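Local coordinates for putative sugar ABC transport system, substrate-binding protein (Bordetella parapertussis, PDB 5IX8) that probably binds a carbohydrate as the solute-binding component of a sugar ABC transport system, at residues 126-131 / 291-296; 132-137 / 163-168. One frame throughout, in Å; residues are numbered along the deposited sequence.

In the fold
Both contacts illustrate how one helix of a two-domain periplasmic binding protein can be held on two flanks. Helix 122-135 lends its middle to interaction 1, where it meets the chain returning at 291-296, and its last turn to interaction 2, where it lies against helix 154-168. The centres of the two contacts are about 12 Å apart. They also touch directly: Lys127 NZ forms a 3.0 Å salt bridge with Glu164 OE2, and Val165 CG1 packs 3.4 Å from Gly130 C. Interaction 2 lies in the lobe of the mixed sheet, as do the touching residues of interaction 1, though 291-296 passes over from the other lobe. Neither includes a bound ligand.

Interaction 1 of 2, residues 126-131 / 291-296; sequences GKVLGK and VPITVV
Helical residues 126-131 and the extended chain 291-296 come closest at Val128 and Val295, whose CA atoms are 7.2 Å apart, and no hydrogen bond joins the two backbones. One valine of the helix meets two side chains of the extended chain. Val128 points its CB toward the other segment, and its CG2 methyl does most of the touching. With CG1 anti to the carbonyl carbon (chi1 -63°), CG2 is left between the backbone N and that carbon, and from there it reaches both Val295 and Ile293.

Against Val295 the meeting is methyl to methyl, with Val128 CG2 3.5 Å from Val295 CG2. The same Val295 methyl also approaches Val128 CB at 3.7 Å, the two side chains running alongside but with opposite sense. In Val295, CG1 is anti to the backbone N (chi1 -180°), which leaves CG2 beside that nitrogen as the branch offered to the helix. Ile293 adds the second surface: its branch methyl CG2 stands 3.7 Å from Val128 CG2, and the two side chains cross at a slant. Ile293 also packs on Leu124 and Ile125 of the same helix.

The segment is a crossing between lobes, as in other two-lobed periplasmic binding proteins. It links strand 288-290 of the parallel sheet with strand 295-296 of the mixed sheet, Val291 pairing through its backbone with Leu119 on the first side and Val296 with Val249 on the second. Both Val295 and Leu129 touch Ala248 of strand 246-250, so helix and edge strand share a neighbour. The contact across the segments is wholly apolar and gives no directional bond, while polar groups of 291-296 are bonded to other parts of the chain, such as Asn300 and Val249.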
ATOM      1  N   GLY A 126     -10.251   4.197  -1.191  1.00 13.40           N
ATOM      2  CA  GLY A 126     -10.855   5.189  -2.064  1.00 13.26           C
ATOM      3  C   GLY A 126     -12.138   5.751  -1.487  1.00 13.85           C
ATOM      4  O   GLY A 126     -12.374   6.954  -1.540  1.00 15.33           O
ATOM      5  N   LYS A 127     -12.977   4.891  -0.914  1.00 14.16           N
ATOM      6  CA  LYS A 127     -14.218   5.366  -0.299  1.00 14.28           C
ATOM      7  C   LYS A 127     -13.960   6.353   0.838  1.00 15.19           C
ATOM      8  O   LYS A 127     -14.673   7.352   0.961  1.00 16.92           O
ATOM      9  CB  LYS A 127     -15.027   4.173   0.210  1.00 14.75           C
ATOM     10  CG  LYS A 127     -15.565   3.309  -0.948  1.00 17.40           C
ATOM     11  CD  LYS A 127     -16.648   2.409  -0.439  1.00 20.56           C
ATOM     12  CE  LYS A 127     -17.219   1.526  -1.503  1.00 23.18           C
ATOM     13  NZ  LYS A 127     -18.436   0.824  -0.919  1.00 25.11           N
ATOM     14  N   VAL A 128     -12.969   6.090   1.701  1.00 15.49           N
ATOM     15  CA  VAL A 128     -12.780   7.019   2.828  1.00 16.88           C
ATOM     16  C   VAL A 128     -12.214   8.357   2.340  1.00 16.33           C
ATOM     17  O   VAL A 128     -12.526   9.417   2.908  1.00 16.60           O
ATOM     18  CB  VAL A 128     -11.921   6.401   3.954  1.00 20.01           C
ATOM     19  CG1 VAL A 128     -12.640   5.181   4.558  1.00 21.22           C
ATOM     20  CG2 VAL A 128     -10.540   6.046   3.476  1.00 23.18           C
ATOM     21  N   LEU A 129     -11.427   8.354   1.266  1.00 15.49           N
ATOM     22  CA  LEU A 129     -11.002   9.628   0.686  1.00 14.40           C
ATOM     23  C   LEU A 129     -12.180  10.336   0.026  1.00 15.93           C
ATOM     24  O   LEU A 129     -12.277  11.573   0.060  1.00 16.98           O
ATOM     25  CB  LEU A 129      -9.877   9.396  -0.320  1.00 14.20           C
ATOM     26  CG  LEU A 129      -8.554   8.974   0.313  1.00 14.30           C
ATOM     27  CD1 LEU A 129      -7.516   8.593  -0.753  1.00 14.79           C
ATOM     28  CD2 LEU A 129      -7.979  10.031   1.291  1.00 16.03           C
ATOM     29  N   GLY A 130     -13.079   9.571  -0.587  1.00 15.78           N
ATOM     30  CA  GLY A 130     -14.310  10.157  -1.088  1.00 16.26           C
ATOM     31  C   GLY A 130     -15.122  10.845  -0.006  1.00 17.81           C
ATOM     32  O   GLY A 130     -15.664  11.940  -0.219  1.00 18.47           O
ATOM     33  N   LYS A 131     -15.219  10.223   1.170  1.00 17.98           N
ATOM     34  CA  LYS A 131     -15.948  10.857   2.261  1.00 18.31           C
ATOM     35  C   LYS A 131     -15.263  12.137   2.701  1.00 18.08           C
ATOM     36  O   LYS A 131     -15.927  13.150   2.959  1.00 18.68           O
ATOM     37  CB  LYS A 131     -16.093   9.894   3.436  1.00 19.39           C
ATOM     38  CG  LYS A 131     -16.767  10.552   4.675  1.00 21.88           C
ATOM     39  CD  LYS A 131     -16.850   9.566   5.838  1.00 25.28           C
ATOM     40  CE  LYS A 131     -17.150  10.240   7.179  1.00 28.06           C
ATOM     41  NZ  LYS A 131     -18.386  11.082   7.098  1.00 30.24           N
ATOM     42  N   VAL A 291      -5.973  -4.638   7.335  1.00 12.46           N
ATOM     43  CA  VAL A 291      -5.799  -3.730   8.474  1.00 12.65           C
ATOM     44  C   VAL A 291      -6.845  -2.627   8.382  1.00 13.95           C
ATOM     45  O   VAL A 291      -7.032  -2.053   7.307  1.00 14.91           O
ATOM     46  CB  VAL A 291      -4.391  -3.136   8.490  1.00 13.19           C
ATOM     47  CG1 VAL A 291      -4.267  -2.173   9.682  1.00 15.33           C
ATOM     48  CG2 VAL A 291      -3.304  -4.237   8.567  1.00 14.46           C
ATOM     49  N   PRO A 292      -7.538  -2.285   9.461  1.00 16.81           N
ATOM     50  CA  PRO A 292      -8.568  -1.245   9.353  1.00 18.31           C
ATOM     51  C   PRO A 292      -7.985   0.081   8.886  1.00 18.86           C
ATOM     52  O   PRO A 292      -6.819   0.405   9.134  1.00 20.05           O
ATOM     53  CB  PRO A 292      -9.131  -1.150  10.776  1.00 19.17           C
ATOM     54  CG  PRO A 292      -8.956  -2.530  11.325  1.00 20.11           C
ATOM     55  CD  PRO A 292      -7.683  -3.083  10.696  1.00 18.36           C
ATOM     56  N   ILE A 293      -8.806   0.835   8.162  1.00 18.36           N
ATOM     57  CA  ILE A 293      -8.381   2.063   7.500  1.00 19.01           C
ATOM     58  C   ILE A 293      -8.698   3.254   8.389  1.00 19.69           C
ATOM     59  O   ILE A 293      -9.803   3.349   8.942  1.00 20.88           O
ATOM     60  CB  ILE A 293      -9.071   2.210   6.142  1.00 19.83           C
ATOM     61  CG1 ILE A 293      -8.581   1.095   5.222  1.00 20.66           C
ATOM     62  CG2 ILE A 293      -8.782   3.595   5.545  1.00 19.48           C
ATOM     63  CD1 ILE A 293      -9.541   0.802   4.127  1.00 21.83           C
ATOM     64  N   THR A 294      -7.732   4.153   8.528  1.00 19.33           N
ATOM     65  CA  THR A 294      -7.916   5.455   9.155  1.00 20.14           C
ATOM     66  C   THR A 294      -7.424   6.530   8.191  1.00 19.32           C
ATOM     67  O   THR A 294      -6.575   6.282   7.329  1.00 21.73           O
ATOM     68  CB  THR A 294      -7.162   5.563  10.502  1.00 23.26           C
ATOM     69  OG1 THR A 294      -5.774   5.350  10.282  1.00 26.07           O
ATOM     70  CG2 THR A 294      -7.609   4.508  11.447  1.00 23.26           C
ATOM     71  N   VAL A 295      -8.016   7.707   8.286  1.00 17.43           N
ATOM     72  CA  VAL A 295      -7.625   8.849   7.469  1.00 17.09           C
ATOM     73  C   VAL A 295      -6.970   9.882   8.368  1.00 17.11           C
ATOM     74  O   VAL A 295      -7.431  10.114   9.494  1.00 17.87           O
ATOM     75  CB  VAL A 295      -8.844   9.444   6.747  1.00 20.09           C
ATOM     76  CG1 VAL A 295      -8.434  10.604   5.913  1.00 21.44           C
ATOM     77  CG2 VAL A 295      -9.444   8.407   5.838  1.00 21.85           C
ATOM     78  N   VAL A 296      -5.905  10.509   7.873  1.00 15.32           N
ATOM     79  CA  VAL A 296      -5.233  11.584   8.595  1.00 15.99           C
ATOM     80  C   VAL A 296      -5.665  12.899   7.976  1.00 16.58           C
ATOM     81  O   VAL A 296      -5.656  13.042   6.738  1.00 17.19           O
ATOM     82  CB  VAL A 296      -3.705  11.419   8.546  1.00 15.17           C
ATOM     83  CG1 VAL A 296      -3.012  12.509   9.384  1.00 15.75           C
ATOM     84  CG2 VAL A 296      -3.295  10.005   9.019  1.00 16.32           C
TER

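Interaction 2 of 2, residues 132-137 / 163-168; sequences ALCDDG and KEVASA
Cys134 lays its SG over the backbone of helix 154-168, 3.5 Å from Val165 O and close to Ala166 CA. The sulfur sits beside its own backbone N and anti to the carbonyl carbon (chi1 -67°), an orientation from which it also forms the disulfide to Cys169, just beyond the 163-168 segment. A covalent link thus closes the same interface that the sulfur packs into. Val165 adds looser apolar contact through CG1, 4.2 Å from SG.

The neighbouring Leu133 works one residue earlier in the turn. Its CG is anti to the backbone N (chi1 178°), and the CD2 branch meets Ala166 CB at 3.5 Å. With only a methyl group at Ala166, the helices can come close: the CA atoms of Cys134 and Ala166 are 6.3 Å apart. No hydrogen bond crosses the contact.

Just past these residues helix 122-135 ends in a Schellman motif, with Gly137 at positive phi and its N bonded to Cys134 O. On the facing helix, Ser167 OG donates a 2.6 Å hydrogen bond to Lys163 O, which also accepts from Ser167 N on the opposite face of its plane. Leu133 continues inward onto Leu229 of strand 227-231, and Ala166 onto Leu173 of strand 172-173, which places the two adjacent helices side by side against the mixed sheet.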
ATOM      1  N   ALA A 132     -13.925  12.129   2.771  1.00 17.66           N
ATOM      2  CA  ALA A 132     -13.214  13.358   3.130  1.00 18.14           C
ATOM      3  C   ALA A 132     -13.522  14.476   2.138  1.00 18.22           C
ATOM      4  O   ALA A 132     -13.771  15.624   2.533  1.00 17.48           O
ATOM      5  CB  ALA A 132     -11.720  13.082   3.192  1.00 18.21           C
ATOM      6  N   LEU A 133     -13.541  14.141   0.846  1.00 18.63           N
ATOM      7  CA  LEU A 133     -13.893  15.100  -0.191  1.00 17.91           C
ATOM      8  C   LEU A 133     -15.298  15.635   0.031  1.00 18.69           C
ATOM      9  O   LEU A 133     -15.526  16.854   0.089  1.00 18.98           O
ATOM     10  CB  LEU A 133     -13.796  14.418  -1.554  1.00 16.28           C
ATOM     11  CG  LEU A 133     -14.188  15.286  -2.740  1.00 17.40           C
ATOM     12  CD1 LEU A 133     -13.002  16.107  -3.191  1.00 19.89           C
ATOM     13  CD2 LEU A 133     -14.696  14.415  -3.885  1.00 17.92           C
ATOM     14  N   CYS A 134     -16.257  14.727   0.183  1.00 19.99           N
ATOM     15  CA  CYS A 134     -17.648  15.148   0.329  1.00 22.36           C
ATOM     16  C   CYS A 134     -17.841  16.013   1.568  1.00 23.08           C
ATOM     17  O   CYS A 134     -18.526  17.040   1.515  1.00 23.34           O
ATOM     18  CB  CYS A 134     -18.551  13.919   0.377  1.00 25.22           C
ATOM     19  SG  CYS A 134     -18.581  13.034  -1.225  1.00 28.74           S
ATOM     20  N   ASP A 135     -17.215  15.633   2.685  1.00 23.71           N
ATOM     21  CA  ASP A 135     -17.341  16.410   3.914  1.00 23.87           C
ATOM     22  C   ASP A 135     -16.665  17.779   3.830  1.00 23.31           C
ATOM     23  O   ASP A 135     -16.965  18.656   4.644  1.00 24.32           O
ATOM     24  CB  ASP A 135     -16.764  15.619   5.087  1.00 26.25           C
ATOM     25  CG  ASP A 135     -17.611  14.403   5.436  1.00 28.85           C
ATOM     26  OD1 ASP A 135     -18.759  14.308   4.944  1.00 29.51           O
ATOM     27  OD2 ASP A 135     -17.141  13.554   6.209  1.00 30.45           O
ATOM     28  N   ASP A 136     -15.765  17.985   2.886  1.00 22.83           N
ATOM     29  CA  ASP A 136     -15.201  19.304   2.669  1.00 22.25           C
ATOM     30  C   ASP A 136     -16.124  20.224   1.874  1.00 23.30           C
ATOM     31  O   ASP A 136     -15.792  21.402   1.688  1.00 25.37           O
ATOM     32  CB  ASP A 136     -13.854  19.169   1.952  1.00 22.35           C
ATOM     33  CG  ASP A 136     -13.045  20.430   2.025  1.00 23.07           C
ATOM     34  OD1 ASP A 136     -12.719  20.841   3.157  1.00 24.94           O
ATOM     35  OD2 ASP A 136     -12.718  21.000   0.966  1.00 21.83           O
ATOM     36  N   GLY A 137     -17.262  19.730   1.405  1.00 23.37           N
ATOM     37  CA  GLY A 137     -18.169  20.547   0.620  1.00 24.36           C
ATOM     38  C   GLY A 137     -17.914  20.496  -0.867  1.00 24.53           C
ATOM     39  O   GLY A 137     -18.143  21.489  -1.561  1.00 25.47           O
ATOM     40  N   LYS A 163     -14.594   7.195  -6.694  1.00 13.74           N
ATOM     41  CA  LYS A 163     -15.609   7.688  -7.626  1.00 15.38           C
ATOM     42  C   LYS A 163     -17.020   7.419  -7.119  1.00 16.31           C
ATOM     43  O   LYS A 163     -17.920   8.251  -7.293  1.00 17.59           O
ATOM     44  CB  LYS A 163     -15.411   7.057  -8.991  1.00 16.79           C
ATOM     45  CG  LYS A 163     -16.452   7.539 -10.012  1.00 18.19           C
ATOM     46  CD  LYS A 163     -16.063   7.198 -11.446  1.00 20.66           C
ATOM     47  CE  LYS A 163     -15.766   5.724 -11.580  1.00 22.81           C
ATOM     48  NZ  LYS A 163     -15.524   5.326 -13.023  1.00 25.31           N
ATOM     49  N   GLU A 164     -17.252   6.234  -6.557  1.00 16.76           N
ATOM     50  CA  GLU A 164     -18.576   5.893  -6.037  1.00 18.73           C
ATOM     51  C   GLU A 164     -19.021   6.918  -5.001  1.00 18.27           C
ATOM     52  O   GLU A 164     -20.102   7.497  -5.102  1.00 18.48           O
ATOM     53  CB  GLU A 164     -18.549   4.485  -5.419  1.00 21.04           C
ATOM     54  CG  GLU A 164     -19.869   4.078  -4.759  1.00 25.95           C
ATOM     55  CD  GLU A 164     -19.766   2.708  -4.078  1.00 30.29           C
ATOM     56  OE1 GLU A 164     -19.496   1.716  -4.785  1.00 31.81           O
ATOM     57  OE2 GLU A 164     -19.953   2.613  -2.849  1.00 33.64           O
ATOM     58  N   VAL A 165     -18.151   7.214  -4.037  1.00 17.03           N
ATOM     59  CA  VAL A 165     -18.556   8.087  -2.949  1.00 16.98           C
ATOM     60  C   VAL A 165     -18.585   9.533  -3.411  1.00 18.05           C
ATOM     61  O   VAL A 165     -19.520  10.277  -3.084  1.00 17.30           O
ATOM     62  CB  VAL A 165     -17.620   7.872  -1.746  1.00 18.20           C
ATOM     63  CG1 VAL A 165     -17.874   8.922  -0.680  1.00 18.60           C
ATOM     64  CG2 VAL A 165     -17.828   6.463  -1.173  1.00 18.92           C
ATOM     65  N   ALA A 166     -17.586   9.940  -4.213  1.00 18.21           N
ATOM     66  CA  ALA A 166     -17.539  11.324  -4.697  1.00 19.33           C
ATOM     67  C   ALA A 166     -18.709  11.640  -5.628  1.00 20.78           C
ATOM     68  O   ALA A 166     -19.338  12.693  -5.502  1.00 22.01           O
ATOM     69  CB  ALA A 166     -16.215  11.589  -5.402  1.00 19.88           C
ATOM     70  N   SER A 167     -19.024  10.740  -6.554  1.00 21.23           N
ATOM     71  CA  SER A 167     -20.181  10.952  -7.420  1.00 22.25           C
ATOM     72  C   SER A 167     -21.468  11.074  -6.625  1.00 22.24           C
ATOM     73  O   SER A 167     -22.372  11.841  -6.992  1.00 23.92           O
ATOM     74  CB  SER A 167     -20.302   9.798  -8.416  1.00 23.70           C
ATOM     75  OG  SER A 167     -19.091   9.660  -9.149  1.00 27.08           O
ATOM     76  N   ALA A 168     -21.587  10.310  -5.541  1.00 22.28           N
ATOM     77  CA  ALA A 168     -22.839  10.297  -4.805  1.00 23.50           C
ATOM     78  C   ALA A 168     -23.106  11.628  -4.111  1.00 25.26           C
ATOM     79  O   ALA A 168     -24.266  11.950  -3.845  1.00 27.07           O
ATOM     80  CB  ALA A 168     -22.847   9.149  -3.793  1.00 23.51           C
TER